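PDB 6VZ6: cytochrome b5-domain protein from Methanococcoides burtonii, which binds a b-type heme in a cytochrome b5-like domain and probably takes part in electron transfer. Local coordinates for residues 14-23 with 33-42. Numbering follows the deposited sequence.
With HEM (protoporphyrin IX containing Fe), chain B.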
ATOM      1  N   ASN A  14       2.178  -6.330  -4.770  1.00 19.39           N
ATOM      2  CA  ASN A  14       1.850  -6.860  -3.456  1.00 20.03           C
ATOM      3  C   ASN A  14       3.091  -7.235  -2.662  1.00 16.27           C
ATOM      4  O   ASN A  14       3.010  -7.962  -1.681  1.00 21.48           O
ATOM      5  CB  ASN A  14       0.948  -8.076  -3.582  1.00 21.90           C
ATOM      6  CG  ASN A  14       1.656  -9.245  -4.231  1.00 30.93           C
ATOM      7  OD1 ASN A  14       2.801  -9.135  -4.647  1.00 21.77           O
ATOM      8  ND2 ASN A  14       0.985 -10.386  -4.299  1.00 30.12           N
ATOM      9  N   GLY A  15       4.250  -6.753  -3.061  1.00 18.75           N
ATOM     10  CA  GLY A  15       5.416  -6.979  -2.241  1.00 16.32           C
ATOM     11  C   GLY A  15       6.032  -8.351  -2.347  1.00 18.37           C
ATOM     12  O   GLY A  15       6.959  -8.650  -1.588  1.00 23.11           O
ATOM     13  N   LYS A  16       5.570  -9.183  -3.271  1.00 22.04           N
ATOM     14  CA  LYS A  16       6.068 -10.544  -3.389  1.00 29.53           C
ATOM     15  C   LYS A  16       6.617 -10.816  -4.784  1.00 24.67           C
ATOM     16  O   LYS A  16       6.173 -10.218  -5.780  1.00 26.62           O
ATOM     17  CB  LYS A  16       4.951 -11.549  -3.060  1.00 26.53           C
ATOM     18  CG  LYS A  16       4.497 -11.463  -1.587  1.00 27.72           C
ATOM     19  CD  LYS A  16       3.282 -12.343  -1.359  1.00 31.99           C
ATOM     20  CE  LYS A  16       2.628 -12.088   0.004  1.00 39.61           C
ATOM     21  NZ  LYS A  16       3.511 -12.516   1.129  1.00 50.98           N
ATOM     22  N   ASP A  17       7.561 -11.751  -4.857  1.00 36.79           N
ATOM     23  CA  ASP A  17       7.987 -12.319  -6.135  1.00 32.05           C
ATOM     24  C   ASP A  17       8.693 -11.275  -7.013  1.00 25.66           C
ATOM     25  O   ASP A  17       8.575 -11.287  -8.240  1.00 23.04           O
ATOM     26  CB  ASP A  17       6.803 -12.924  -6.899  1.00 50.11           C
ATOM     27  CG  ASP A  17       6.049 -14.012  -6.111  1.00 55.47           C
ATOM     28  OD1 ASP A  17       6.680 -14.878  -5.445  1.00 53.29           O
ATOM     29  OD2 ASP A  17       4.801 -14.001  -6.199  1.00 47.40           O
ATOM     30  N   GLY A  18       9.443 -10.385  -6.402  1.00 18.85           N
ATOM     31  CA  GLY A  18      10.116  -9.362  -7.182  1.00 19.39           C
ATOM     32  C   GLY A  18       9.280  -8.113  -7.467  1.00 19.69           C
ATOM     33  O   GLY A  18       9.780  -7.200  -8.131  1.00 14.85           O
ATOM     34  N   GLU A  19       8.022  -8.061  -7.007  1.00 21.94           N
ATOM     35  CA  GLU A  19       7.207  -6.857  -7.116  1.00 14.23           C
ATOM     36  C   GLU A  19       7.336  -5.986  -5.871  1.00 14.75           C
ATOM     37  O   GLU A  19       7.440  -6.481  -4.752  1.00 15.39           O
ATOM     38  CB  GLU A  19       5.737  -7.226  -7.349  1.00 16.17           C
ATOM     39  CG  GLU A  19       5.502  -8.259  -8.421  1.00 31.75           C
ATOM     40  CD  GLU A  19       5.951  -7.749  -9.712  1.00 33.63           C
ATOM     41  OE1 GLU A  19       5.742  -6.534  -9.930  1.00 35.34           O
ATOM     42  OE2 GLU A  19       6.559  -8.524 -10.474  1.00 28.29           O
ATOM     43  N   LYS A  20       7.324  -4.678  -6.073  1.00 18.84           N
ATOM     44  CA  LYS A  20       7.296  -3.734  -4.957  1.00 19.30           C
ATOM     45  C   LYS A  20       5.981  -3.850  -4.189  1.00 13.38           C
ATOM     46  O   LYS A  20       5.012  -4.446  -4.662  1.00 13.75           O
ATOM     47  CB  LYS A  20       7.464  -2.305  -5.462  1.00 15.80           C
ATOM     48  CG  LYS A  20       8.920  -1.988  -5.876  1.00 19.38           C
ATOM     49  CD  LYS A  20       9.058  -0.545  -6.314  1.00 15.56           C
ATOM     50  CE  LYS A  20      10.527  -0.248  -6.721  1.00 19.34           C
ATOM     51  NZ  LYS A  20      10.754   1.185  -6.990  1.00 23.62           N
ATOM     52  N   CYS A  21       5.963  -3.282  -2.994  1.00 15.84           N
ATOM     53  CA  CYS A  21       4.785  -3.333  -2.130  1.00 17.02           C
ATOM     54  C   CYS A  21       4.099  -1.968  -2.123  1.00 16.88           C
ATOM     55  O   CYS A  21       4.585  -1.014  -1.498  1.00 13.08           O
ATOM     56  CB  CYS A  21       5.142  -3.768  -0.713  1.00 19.83           C
ATOM     57  SG  CYS A  21       3.615  -4.102   0.288  1.00 19.47           S
ATOM     58  N   TYR A  22       2.997  -1.884  -2.882  1.00 13.11           N
ATOM     59  CA  TYR A  22       2.134  -0.709  -2.960  1.00 10.86           C
ATOM     60  C   TYR A  22       0.820  -1.003  -2.257  1.00 16.05           C
ATOM     61  O   TYR A  22       0.425  -2.168  -2.149  1.00 14.98           O
ATOM     62  CB  TYR A  22       1.791  -0.348  -4.405  1.00 13.25           C
ATOM     63  CG  TYR A  22       2.950   0.108  -5.267  1.00 13.64           C
ATOM     64  CD1 TYR A  22       4.217   0.380  -4.728  1.00 15.69           C
ATOM     65  CD2 TYR A  22       2.763   0.286  -6.615  1.00 13.26           C
ATOM     66  CE1 TYR A  22       5.265   0.833  -5.557  1.00 14.21           C
ATOM     67  CE2 TYR A  22       3.776   0.733  -7.427  1.00 13.25           C
ATOM     68  CZ  TYR A  22       5.016   0.991  -6.901  1.00 15.54           C
ATOM     69  OH  TYR A  22       5.940   1.426  -7.787  1.00 17.62           O
ATOM     70  N   PHE A  23       0.156   0.046  -1.767  1.00 12.58           N
ATOM     71  CA  PHE A  23      -1.256  -0.067  -1.404  1.00 10.73           C
ATOM     72  C   PHE A  23      -1.955   1.252  -1.717  1.00 11.45           C
ATOM     73  O   PHE A  23      -1.324   2.255  -2.022  1.00 13.83           O
ATOM     74  CB  PHE A  23      -1.479  -0.498   0.065  1.00 13.19           C
ATOM     75  CG  PHE A  23      -0.835   0.382   1.085  1.00 15.58           C
ATOM     76  CD1 PHE A  23      -1.281   1.677   1.285  1.00 15.07           C
ATOM     77  CD2 PHE A  23       0.214  -0.101   1.879  1.00 16.55           C
ATOM     78  CE1 PHE A  23      -0.673   2.500   2.227  1.00 13.96           C
ATOM     79  CE2 PHE A  23       0.801   0.706   2.843  1.00 14.34           C
ATOM     80  CZ  PHE A  23       0.374   2.019   2.989  1.00 17.39           C
ATOM     81  N   THR A  33       7.617  -0.397   0.064  1.00 15.39           N
ATOM     82  CA  THR A  33       8.535  -1.527  -0.138  1.00 18.48           C
ATOM     83  C   THR A  33       9.656  -1.537   0.901  1.00 19.79           C
ATOM     84  O   THR A  33      10.102  -2.612   1.330  1.00 19.56           O
ATOM     85  CB  THR A  33       9.153  -1.443  -1.551  1.00 21.55           C
ATOM     86  OG1 THR A  33       8.125  -1.405  -2.527  1.00 18.93           O
ATOM     87  CG2 THR A  33      10.081  -2.610  -1.836  1.00 22.76           C
ATOM     88  N   GLU A  34      10.078  -0.337   1.323  1.00 18.54           N
ATOM     89  CA  GLU A  34      11.195  -0.111   2.224  1.00 28.28           C
ATOM     90  C   GLU A  34      10.850  -0.310   3.684  1.00 29.77           C
ATOM     91  O   GLU A  34      11.751  -0.416   4.508  1.00 30.75           O
ATOM     92  CB  GLU A  34      11.670   1.353   2.092  1.00 28.94           C
ATOM     93  CG  GLU A  34      10.496   2.445   2.205  1.00 58.47           C
ATOM     94  CD  GLU A  34       9.730   2.716   0.879  1.00 70.22           C
ATOM     95  OE1 GLU A  34       9.978   3.718   0.193  1.00 60.25           O
ATOM     96  OE2 GLU A  34       8.852   1.962   0.520  1.00 57.52           O
ATOM     97  N   SER A  35       9.578  -0.350   4.045  1.00 25.84           N
ATOM     98  CA  SER A  35       9.218  -0.418   5.446  1.00 20.08           C
ATOM     99  C   SER A  35       9.578  -1.782   6.029  1.00 20.94           C
ATOM    100  O   SER A  35       9.254  -2.839   5.461  1.00 19.97           O
ATOM    101  CB  SER A  35       7.724  -0.168   5.622  1.00 24.04           C
ATOM    102  OG  SER A  35       7.305  -0.604   6.911  1.00 22.21           O
ATOM    103  N   MET A  36      10.216  -1.758   7.190  1.00 22.74           N
ATOM    104  CA  MET A  36      10.483  -2.994   7.911  1.00 29.43           C
ATOM    105  C   MET A  36       9.210  -3.674   8.385  1.00 28.51           C
ATOM    106  O   MET A  36       9.267  -4.848   8.744  1.00 25.59           O
ATOM    107  CB  MET A  36      11.386  -2.715   9.122  1.00 40.95           C
ATOM    108  CG  MET A  36      12.832  -2.314   8.786  1.00 55.38           C
ATOM    109  SD  MET A  36      13.909  -2.177  10.246  1.00124.89           S
ATOM    110  CE  MET A  36      12.735  -2.229  11.606  1.00 67.36           C
ATOM    111  N   LEU A  37       8.071  -2.972   8.418  1.00 20.11           N
ATOM    112  CA  LEU A  37       6.802  -3.588   8.796  1.00 14.99           C
ATOM    113  C   LEU A  37       5.981  -4.072   7.614  1.00 19.34           C
ATOM    114  O   LEU A  37       4.865  -4.586   7.815  1.00 18.09           O
ATOM    115  CB  LEU A  37       5.967  -2.623   9.624  1.00 19.53           C
ATOM    116  CG  LEU A  37       6.689  -2.034  10.831  1.00 31.84           C
ATOM    117  CD1 LEU A  37       5.830  -1.182  11.712  1.00 25.75           C
ATOM    118  CD2 LEU A  37       7.278  -3.175  11.672  1.00 38.29           C
ATOM    119  N   TRP A  38       6.497  -3.958   6.399  1.00 15.11           N
ATOM    120  CA  TRP A  38       5.826  -4.460   5.209  1.00 15.97           C
ATOM    121  C   TRP A  38       6.699  -5.468   4.474  1.00 22.01           C
ATOM    122  O   TRP A  38       6.597  -5.611   3.257  1.00 22.84           O
ATOM    123  CB  TRP A  38       5.419  -3.311   4.282  1.00 13.29           C
ATOM    124  CG  TRP A  38       4.215  -2.600   4.811  1.00 14.94           C
ATOM    125  CD1 TRP A  38       4.216  -1.562   5.680  1.00 17.42           C
ATOM    126  CD2 TRP A  38       2.838  -2.891   4.528  1.00 13.50           C
ATOM    127  NE1 TRP A  38       2.924  -1.169   5.957  1.00 19.54           N
ATOM    128  CE2 TRP A  38       2.060  -1.977   5.269  1.00 16.80           C
ATOM    129  CE3 TRP A  38       2.187  -3.818   3.693  1.00 16.71           C
ATOM    130  CZ2 TRP A  38       0.661  -1.985   5.246  1.00 14.98           C
ATOM    131  CZ3 TRP A  38       0.784  -3.821   3.670  1.00 15.71           C
ATOM    132  CH2 TRP A  38       0.042  -2.903   4.424  1.00 15.42           C
ATOM    133  N   GLU A  39       7.511  -6.218   5.210  1.00 22.10           N
ATOM    134  CA  GLU A  39       8.422  -7.161   4.587  1.00 27.16           C
ATOM    135  C   GLU A  39       7.631  -8.239   3.873  1.00 18.49           C
ATOM    136  O   GLU A  39       6.642  -8.770   4.401  1.00 24.08           O
ATOM    137  CB  GLU A  39       9.351  -7.796   5.634  1.00 35.47           C
ATOM    138  CG  GLU A  39      10.441  -6.845   6.145  1.00 64.66           C
ATOM    139  CD  GLU A  39      11.559  -7.547   6.920  1.00 74.28           C
ATOM    140  OE1 GLU A  39      11.292  -8.543   7.634  1.00 68.57           O
ATOM    141  OE2 GLU A  39      12.715  -7.089   6.814  1.00 69.50           O
ATOM    142  N   ASP A  40       8.062  -8.549   2.658  1.00 23.46           N
ATOM    143  CA  ASP A  40       7.400  -9.524   1.802  1.00 25.83           C
ATOM    144  C   ASP A  40       5.940  -9.175   1.570  1.00 26.74           C
ATOM    145  O   ASP A  40       5.139 -10.045   1.201  1.00 24.88           O
ATOM    146  CB  ASP A  40       7.536 -10.940   2.386  1.00 33.70           C
ATOM    147  CG  ASP A  40       7.346 -12.033   1.338  1.00 51.50           C
ATOM    148  OD1 ASP A  40       7.891 -11.905   0.207  1.00 56.54           O
ATOM    149  OD2 ASP A  40       6.638 -13.018   1.650  1.00 57.20           O
ATOM    150  N   GLY A  41       5.580  -7.902   1.756  1.00 23.67           N
ATOM    151  CA  GLY A  41       4.228  -7.455   1.473  1.00 24.36           C
ATOM    152  C   GLY A  41       3.207  -7.899   2.502  1.00 24.29           C
ATOM    153  O   GLY A  41       2.010  -7.917   2.203  1.00 21.64           O
ATOM    154  N   ASP A  42       3.648  -8.263   3.703  0.55 20.68           N
ATOM    155  CA  ASP A  42       2.771  -8.755   4.761  0.55 21.18           C
ATOM    156  C   ASP A  42       2.928  -7.822   5.956  0.55 22.89           C
ATOM    157  O   ASP A  42       4.037  -7.649   6.465  0.55 24.42           O
ATOM    158  CB  ASP A  42       3.122 -10.195   5.138  0.55 29.05           C
ATOM    159  CG  ASP A  42       2.849 -11.208   4.005  0.55 33.38           C
ATOM    160  OD1 ASP A  42       1.764 -11.145   3.373  0.55 31.27           O
ATOM    161  OD2 ASP A  42       3.723 -12.084   3.766  0.55 31.68           O
TER
HETATM  162  CHA HEM B 101       2.751   1.003  11.277  1.00 21.03           C
HETATM  163  CHB HEM B 101      -0.087  -2.439  12.978  1.00 15.97           C
HETATM  164  CHC HEM B 101      -3.162  -1.816   9.349  1.00 15.68           C
HETATM  165  CHD HEM B 101       0.049   1.166   7.305  1.00 13.29           C
HETATM  166  C1A HEM B 101       2.193   0.090  12.115  1.00 21.25           C
HETATM  167  C2A HEM B 101       2.631  -0.197  13.459  1.00 22.01           C
HETATM  168  C3A HEM B 101       1.839  -1.181  13.920  1.00 23.62           C
HETATM  169  C4A HEM B 101       0.894  -1.511  12.876  1.00 18.30           C
HETATM  170  CMA HEM B 101       1.838  -1.884  15.292  1.00 20.71           C
HETATM  171  CAA HEM B 101       3.819   0.536  14.138  1.00 22.62           C
HETATM  172  CBA HEM B 101       3.550   0.924  15.581  1.00 58.45           C
HETATM  173  CGA HEM B 101       2.758   2.181  15.552  1.00 48.43           C
HETATM  174  O1A HEM B 101       2.980   2.934  14.583  1.00 53.66           O
HETATM  175  O2A HEM B 101       1.924   2.411  16.476  1.00 52.87           O
HETATM  176  C1B HEM B 101      -1.146  -2.551  12.137  1.00 19.91           C
HETATM  177  C2B HEM B 101      -2.159  -3.503  12.336  1.00 23.13           C
HETATM  178  C3B HEM B 101      -3.054  -3.371  11.369  1.00 20.05           C
HETATM  179  C4B HEM B 101      -2.588  -2.322  10.481  1.00 17.75           C
HETATM  180  CMB HEM B 101      -2.228  -4.473  13.522  1.00 22.46           C
HETATM  181  CAB HEM B 101      -4.347  -4.209  11.432  1.00 24.59           C
HETATM  182  CBB HEM B 101      -5.509  -3.635  11.092  1.00 19.15           C
HETATM  183  C1C HEM B 101      -2.571  -0.931   8.483  1.00 17.52           C
HETATM  184  C2C HEM B 101      -3.167  -0.405   7.263  1.00 19.40           C
HETATM  185  C3C HEM B 101      -2.265   0.415   6.688  1.00 14.86           C
HETATM  186  C4C HEM B 101      -1.087   0.439   7.539  1.00 14.61           C
HETATM  187  CMC HEM B 101      -4.570  -0.803   6.770  1.00 14.74           C
HETATM  188  CAC HEM B 101      -2.306   1.254   5.372  1.00 20.22           C
HETATM  189  CBC HEM B 101      -3.408   1.774   4.867  1.00 23.64           C
HETATM  190  C1D HEM B 101       1.102   1.330   8.167  1.00 19.73           C
HETATM  191  C2D HEM B 101       2.348   2.030   7.896  1.00 17.98           C
HETATM  192  C3D HEM B 101       3.086   2.010   9.002  1.00 16.48           C
HETATM  193  C4D HEM B 101       2.340   1.263   9.982  1.00 17.07           C
HETATM  194  CMD HEM B 101       2.702   2.722   6.556  1.00 17.49           C
HETATM  195  CAD HEM B 101       4.497   2.610   9.244  1.00 15.33           C
HETATM  196  CBD HEM B 101       5.530   1.609   8.734  1.00 18.22           C
HETATM  197  CGD HEM B 101       6.956   2.046   9.003  1.00 21.43           C
HETATM  198  O1D HEM B 101       7.899   1.387   8.520  1.00 17.20           O
HETATM  199  O2D HEM B 101       7.150   3.105   9.637  1.00 19.97           O
HETATM  200  NA  HEM B 101       1.131  -0.705  11.791  1.00 19.34           N
HETATM  201  NB  HEM B 101      -1.409  -1.858  10.978  1.00 17.82           N
HETATM  202  NC  HEM B 101      -1.314  -0.374   8.634  1.00 17.14           N
HETATM  203  ND  HEM B 101       1.137   0.859   9.450  1.00 17.39           N
HETATM  204 FE   HEM B 101      -0.096  -0.500  10.252  1.00 15.96          FE
HETATM  205  O   HOH W   1       8.039 -13.264  -2.334  1.00 41.67           O
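Phe23 lies over one face of the Trp38 indole, its CE2 3.6 Å from Trp38 CZ2. The ring planes are inclined at 42°, so the pair meets obliquely. The heme vinyl carbon CAC covers a face of the Phe23 ring, while Trp38 meets the porphyrin with its edge. Cys21 SG is turned anti to its backbone N (chi1 -170°), which brings it 3.7 Å from Trp38 CE3 and against Gly41 CA. Here the backbones touch: Gly41 CA makes a CA-H...O contact with Asn14 O at 3.4 Å, and a CB on Gly41 would clash with that oxygen.

At the outer end, Lys16 NZ has three acceptors. In one conformer of Asp42, NZ makes a salt bridge to Asp42 OD2 at 2.7 Å, from the syn side but tilted out of the carboxylate plane. NZ also bonds Asp40 O nearly along the C=O axis at 3.0 Å. A weak bond to Asp40 OD2 completes a salt-bridge network. The bend at the end of an otherwise extended chain (chi4 -67°) turns NZ toward these acceptors. A leucine in its place would probably leave the carboxylates of Asp40 and, in this conformer, Asp42 without their shared cation, and Asp40 O without this donor. Thr33 OG1 accepts from Cys21 N at 2.9 Å and is also hydrogen-bonded to Asp31.

Ser35 OG donates to heme O1D at 2.6 Å. Trp38 also stacks on the axial ligand His43. The contact thus joins the turn leading into edge strand 22-25 to the heme-lining loop between strands 28-31 and 42-43.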